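Local coordinates for protein methanogen homoaconitase large subunit (Methanocaldococcus jannaschii, PDB 4KP2) that forms the large, iron-sulfur-binding component of a hydro-lyase that dehydrates (R)-homocitrate to cis-homoaconitate and rehydrates it to homoisocitrate, at residues C119-A124 and Y249-K254; G326-L331 and E365-I370. One frame throughout, in Å; residues are numbered along the deposited sequence.

Interaction 1: residues C119-A124 and Y249-K254; sequences CHQILA and YDYLKK
Tyr251 meets Ala124 through its outer ring edge, an example of how one long aromatic side chain can bridge helices whose backbones stay well apart: the nearest CA atoms, of Ala124 and Leu252, are separated by 9.0 Å. Along 249-254, Tyr249 comes first and faces elsewhere, its ring packing on Ile263 and Leu266 of helix 260-267. Two residues on, Tyr251 carries the contact. With CG anti to the backbone N (chi1 175°), its ring leaves the helix pointing at 119-124 and brings its rim to the Ala124 carbonyl. That oxygen lies in the ring plane, at the edge, with Tyr251 CE2 3.1 Å from Ala124 O. The hydroxyl sits beside the same oxygen, and Tyr251 OH donates a weak hydrogen bond of 3.4 Å to Ala124 O. Arg256 NH1 is a second donor to this oxygen, so this buried carbonyl has two donors, the hydroxyl being the weak one. The Ala124 methyl adds a loose touch, CB to Tyr251 OH at 4.1 Å. Helix 119-126 is the crossover from strand 111-112 to strand 133-136 in one of the parallel sheets of this alpha-beta-alpha sandwich, and its other side lies on strands 49-53 and 77-80. Gln121 NE2 stays 4.2 Å from Tyr251 OH, and its hydrogen bond goes to Glu125 instead. A leucine in place of Tyr251 would probably leave the Ala124 carbonyl without its hydroxyl donor and open a gap between the helices.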
# COMPACT_ATOMS: atom_id res chain seq x y z
N CYS A 119 -14.43 5.62 -3.61
CA CYS A 119 -15.64 6.39 -3.37
C CYS A 119 -16.84 5.87 -4.16
O CYS A 119 -17.94 5.74 -3.62
CB CYS A 119 -15.40 7.86 -3.71
SG CYS A 119 -14.91 8.16 -5.43
N HIS A 120 -16.63 5.58 -5.44
CA HIS A 120 -17.71 5.10 -6.29
C HIS A 120 -18.12 3.68 -5.93
O HIS A 120 -19.29 3.32 -6.03
CB HIS A 120 -17.31 5.17 -7.76
CG HIS A 120 -17.03 6.56 -8.24
ND1 HIS A 120 -17.75 7.65 -7.81
CD2 HIS A 120 -16.11 7.04 -9.12
CE1 HIS A 120 -17.29 8.75 -8.39
NE2 HIS A 120 -16.29 8.40 -9.19
N GLN A 121 -17.15 2.87 -5.52
CA GLN A 121 -17.42 1.49 -5.13
C GLN A 121 -18.22 1.44 -3.84
O GLN A 121 -19.16 0.65 -3.71
CB GLN A 121 -16.12 0.71 -4.99
CG GLN A 121 -16.31 -0.77 -4.68
CD GLN A 121 -17.01 -1.51 -5.80
OE1 GLN A 121 -16.90 -1.14 -6.97
NE2 GLN A 121 -17.74 -2.57 -5.45
N ILE A 122 -17.84 2.27 -2.87
CA ILE A 122 -18.56 2.38 -1.61
C ILE A 122 -19.98 2.87 -1.86
O ILE A 122 -20.94 2.35 -1.28
CB ILE A 122 -17.86 3.35 -0.64
CG1 ILE A 122 -16.51 2.78 -0.21
CG2 ILE A 122 -18.73 3.63 0.57
CD1 ILE A 122 -15.74 3.69 0.73
N LEU A 123 -20.11 3.85 -2.74
CA LEU A 123 -21.40 4.44 -3.07
C LEU A 123 -22.32 3.41 -3.71
O LEU A 123 -23.54 3.44 -3.51
CB LEU A 123 -21.21 5.63 -4.02
CG LEU A 123 -22.00 6.90 -3.72
CD1 LEU A 123 -21.72 7.37 -2.30
CD2 LEU A 123 -21.65 7.99 -4.72
N ALA A 124 -21.74 2.50 -4.48
CA ALA A 124 -22.50 1.45 -5.14
C ALA A 124 -22.83 0.31 -4.19
O ALA A 124 -23.78 -0.44 -4.41
CB ALA A 124 -21.73 0.92 -6.34
N TYR A 249 -31.68 -5.33 -8.87
CA TYR A 249 -32.29 -5.53 -7.56
C TYR A 249 -31.58 -6.64 -6.78
O TYR A 249 -31.49 -6.58 -5.55
CB TYR A 249 -33.78 -5.85 -7.69
CG TYR A 249 -34.58 -4.78 -8.41
CD1 TYR A 249 -34.61 -3.48 -7.94
CD2 TYR A 249 -35.30 -5.09 -9.55
CE1 TYR A 249 -35.34 -2.50 -8.59
CE2 TYR A 249 -36.03 -4.12 -10.21
CZ TYR A 249 -36.05 -2.83 -9.73
OH TYR A 249 -36.78 -1.87 -10.39
N ASP A 250 -31.09 -7.65 -7.49
CA ASP A 250 -30.39 -8.76 -6.86
C ASP A 250 -29.09 -8.29 -6.22
O ASP A 250 -28.67 -8.81 -5.18
CB ASP A 250 -30.10 -9.86 -7.88
CG ASP A 250 -31.36 -10.55 -8.37
OD1 ASP A 250 -32.35 -10.59 -7.61
OD2 ASP A 250 -31.36 -11.04 -9.52
N TYR A 251 -28.45 -7.30 -6.84
CA TYR A 251 -27.22 -6.72 -6.31
C TYR A 251 -27.50 -5.93 -5.04
O TYR A 251 -26.66 -5.86 -4.14
CB TYR A 251 -26.57 -5.83 -7.36
CG TYR A 251 -25.34 -5.09 -6.88
CD1 TYR A 251 -24.10 -5.71 -6.85
CD2 TYR A 251 -25.42 -3.76 -6.47
CE1 TYR A 251 -22.97 -5.04 -6.42
CE2 TYR A 251 -24.30 -3.09 -6.03
CZ TYR A 251 -23.08 -3.73 -6.01
OH TYR A 251 -21.96 -3.05 -5.57
N LEU A 252 -28.68 -5.33 -4.98
CA LEU A 252 -29.07 -4.53 -3.83
C LEU A 252 -29.49 -5.42 -2.66
O LEU A 252 -29.69 -4.95 -1.54
CB LEU A 252 -30.20 -3.56 -4.19
CG LEU A 252 -29.88 -2.58 -5.32
CD1 LEU A 252 -31.06 -1.66 -5.59
CD2 LEU A 252 -28.63 -1.78 -5.00
N LYS A 253 -29.62 -6.72 -2.93
CA LYS A 253 -29.94 -7.68 -1.89
C LYS A 253 -28.66 -8.24 -1.27
O LYS A 253 -28.57 -8.42 -0.06
CB LYS A 253 -30.77 -8.83 -2.45
CG LYS A 253 -32.16 -8.44 -2.91
CD LYS A 253 -33.03 -9.66 -3.13
CE LYS A 253 -32.39 -10.62 -4.11
NZ LYS A 253 -33.19 -11.87 -4.28
N LYS A 254 -27.68 -8.51 -2.12
CA LYS A 254 -26.43 -9.11 -1.70
C LYS A 254 -25.55 -8.13 -0.92
O LYS A 254 -24.80 -8.53 -0.03
CB LYS A 254 -25.68 -9.65 -2.93
CG LYS A 254 -24.20 -9.90 -2.74
CD LYS A 254 -23.60 -10.53 -3.99
CE LYS A 254 -22.09 -10.37 -4.03
NZ LYS A 254 -21.70 -8.94 -4.21

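Interaction 2: residues G326-L331 and E365-I370; sequences GRLSDL and EGIIDI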
# COMPACT_ATOMS: atom_id res chain seq x y z
N GLY A 326 -11.91 -3.36 -10.21
CA GLY A 326 -11.31 -3.64 -8.91
C GLY A 326 -12.19 -4.50 -8.03
O GLY A 326 -11.86 -4.75 -6.87
N ARG A 327 -13.32 -4.94 -8.58
CA ARG A 327 -14.26 -5.75 -7.82
C ARG A 327 -13.83 -7.20 -7.73
O ARG A 327 -12.77 -7.58 -8.23
CB ARG A 327 -15.66 -5.63 -8.43
CG ARG A 327 -16.32 -4.29 -8.18
CD ARG A 327 -17.48 -4.04 -9.13
NE ARG A 327 -17.01 -3.81 -10.49
CZ ARG A 327 -16.64 -2.62 -10.96
NH1 ARG A 327 -16.68 -1.55 -10.17
NH2 ARG A 327 -16.23 -2.50 -12.22
N LEU A 328 -14.65 -8.02 -7.07
CA LEU A 328 -14.32 -9.42 -6.81
C LEU A 328 -14.12 -10.21 -8.10
O LEU A 328 -13.15 -10.96 -8.23
CB LEU A 328 -15.43 -10.07 -5.97
CG LEU A 328 -15.01 -10.96 -4.80
CD1 LEU A 328 -16.19 -11.76 -4.30
CD2 LEU A 328 -13.86 -11.88 -5.18
N SER A 329 -15.05 -10.04 -9.04
CA SER A 329 -15.01 -10.77 -10.30
C SER A 329 -13.74 -10.48 -11.09
O SER A 329 -13.20 -11.35 -11.76
CB SER A 329 -16.24 -10.43 -11.14
OG SER A 329 -16.30 -9.05 -11.41
N ASP A 330 -13.26 -9.24 -11.00
CA ASP A 330 -12.05 -8.83 -11.70
C ASP A 330 -10.82 -9.48 -11.09
O ASP A 330 -9.91 -9.91 -11.80
CB ASP A 330 -11.91 -7.31 -11.68
CG ASP A 330 -13.11 -6.60 -12.28
OD1 ASP A 330 -13.16 -6.47 -13.53
OD2 ASP A 330 -14.00 -6.17 -11.52
N LEU A 331 -10.80 -9.56 -9.76
CA LEU A 331 -9.67 -10.15 -9.04
C LEU A 331 -9.59 -11.66 -9.25
O LEU A 331 -8.53 -12.19 -9.55
CB LEU A 331 -9.77 -9.84 -7.55
CG LEU A 331 -9.68 -8.36 -7.14
CD1 LEU A 331 -9.82 -8.22 -5.64
CD2 LEU A 331 -8.37 -7.76 -7.62
N GLU A 365 -11.28 -16.08 0.35
CA GLU A 365 -11.32 -16.93 -0.83
C GLU A 365 -9.90 -17.30 -1.26
O GLU A 365 -9.70 -18.12 -2.15
CB GLU A 365 -12.06 -16.21 -1.96
CG GLU A 365 -12.52 -17.12 -3.09
CD GLU A 365 -13.54 -16.45 -3.99
OE1 GLU A 365 -14.15 -15.44 -3.56
OE2 GLU A 365 -13.73 -16.92 -5.13
N GLY A 366 -8.92 -16.69 -0.60
CA GLY A 366 -7.52 -16.98 -0.87
C GLY A 366 -7.02 -16.38 -2.17
O GLY A 366 -6.03 -16.83 -2.73
N ILE A 367 -7.72 -15.35 -2.64
CA ILE A 367 -7.35 -14.68 -3.88
C ILE A 367 -6.12 -13.80 -3.70
O ILE A 367 -5.25 -13.73 -4.57
CB ILE A 367 -8.52 -13.85 -4.43
CG1 ILE A 367 -9.73 -14.74 -4.68
CG2 ILE A 367 -8.12 -13.13 -5.71
CD1 ILE A 367 -10.90 -14.03 -5.33
N ILE A 368 -6.05 -13.13 -2.55
CA ILE A 368 -4.90 -12.28 -2.22
C ILE A 368 -3.62 -13.10 -2.13
O ILE A 368 -2.56 -12.68 -2.60
CB ILE A 368 -5.13 -11.49 -0.91
CG1 ILE A 368 -5.85 -10.17 -1.20
CG2 ILE A 368 -3.82 -11.20 -0.21
CD1 ILE A 368 -7.31 -10.33 -1.55
N ASP A 369 -3.73 -14.28 -1.52
CA ASP A 369 -2.60 -15.19 -1.37
C ASP A 369 -1.94 -15.49 -2.71
O ASP A 369 -0.72 -15.48 -2.82
CB ASP A 369 -3.04 -16.50 -0.70
CG ASP A 369 -3.65 -16.28 0.67
OD1 ASP A 369 -4.33 -15.24 0.86
OD2 ASP A 369 -3.45 -17.14 1.55
N ILE A 370 -2.76 -15.75 -3.72
CA ILE A 370 -2.27 -16.03 -5.06
C ILE A 370 -1.50 -14.83 -5.63
O ILE A 370 -0.49 -15.00 -6.30
CB ILE A 370 -3.43 -16.39 -6.01
CG1 ILE A 370 -4.23 -17.56 -5.45
CG2 ILE A 370 -2.90 -16.72 -7.40
CD1 ILE A 370 -5.40 -17.97 -6.31
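In the parallel alpha/beta sheet built on strand 317-320, the starts of helices 328-338 and 367-374 meet through Leu328 and Ile367. The two side chains cross at about a right angle, and their ends meet, Leu328 CD2 lying 3.7 Å from Ile367 CD1. Ile367 has a second branch to offer. Its CG2, anti to the backbone N while CG1 stands beside that N (chi1 -59°), settles against the neighbouring turn, 4.1 Å from Leu331 CB and 4.0 Å from Leu331 O. One isoleucine thus spans two residues a turn apart, and it also touches Arg332 and Ala335 further along that helix. In the fold, helix 328-338 runs between strands 317-320 and 348-351, whereas helix 367-374 belongs to the next beta-alpha-beta crossover, which ends in strand 377-378. Gly366 makes the bend that feeds it: with positive phi (75°) it closes helix 356-363 in a Schellman motif and at once serves as N-cap of helix 367-374. Just before it, Glu365 stretches its extended chain toward Leu328, placing OE1 3.9 Å from Leu328 CD2. This is only a van der Waals touch of a carboxylate oxygen on a methyl, at the solvent-facing margin; the charge is met by Arg332 through OE2. At the start of helix 328-338, Arg327 is the N-cap, and its backbone N gives a weak bond of 3.3 Å to Asp330 OD2. Ile368 packs on Phe359 and Ala362 of helix 356-363, and Leu363 of the second subunit packs on Ile368 and Asp369.

From the N terminus, three strands of one parallel sheet (49-53, 77-80 and 111-112) precede helix 119-126. The loop of 124 residues that follows completes this sheet before helix 246-254 returns to close interaction 1. Interaction 2 opens only afterwards, at 326-331, and closes a much shorter loop of 33 residues at 365-370; the two are in series, neither nested nor crossed. The first ties one parallel sheet to the helix following strand 239-242 of the mixed sheet, the second joins consecutive crossovers of the other parallel sheet. Their centres lie 18 Å apart, yet they touch: Gln121 OE1 and Arg327 NH1 make a probable hydrogen bond of 3.2 Å, near Cys323, a predicted cluster ligand.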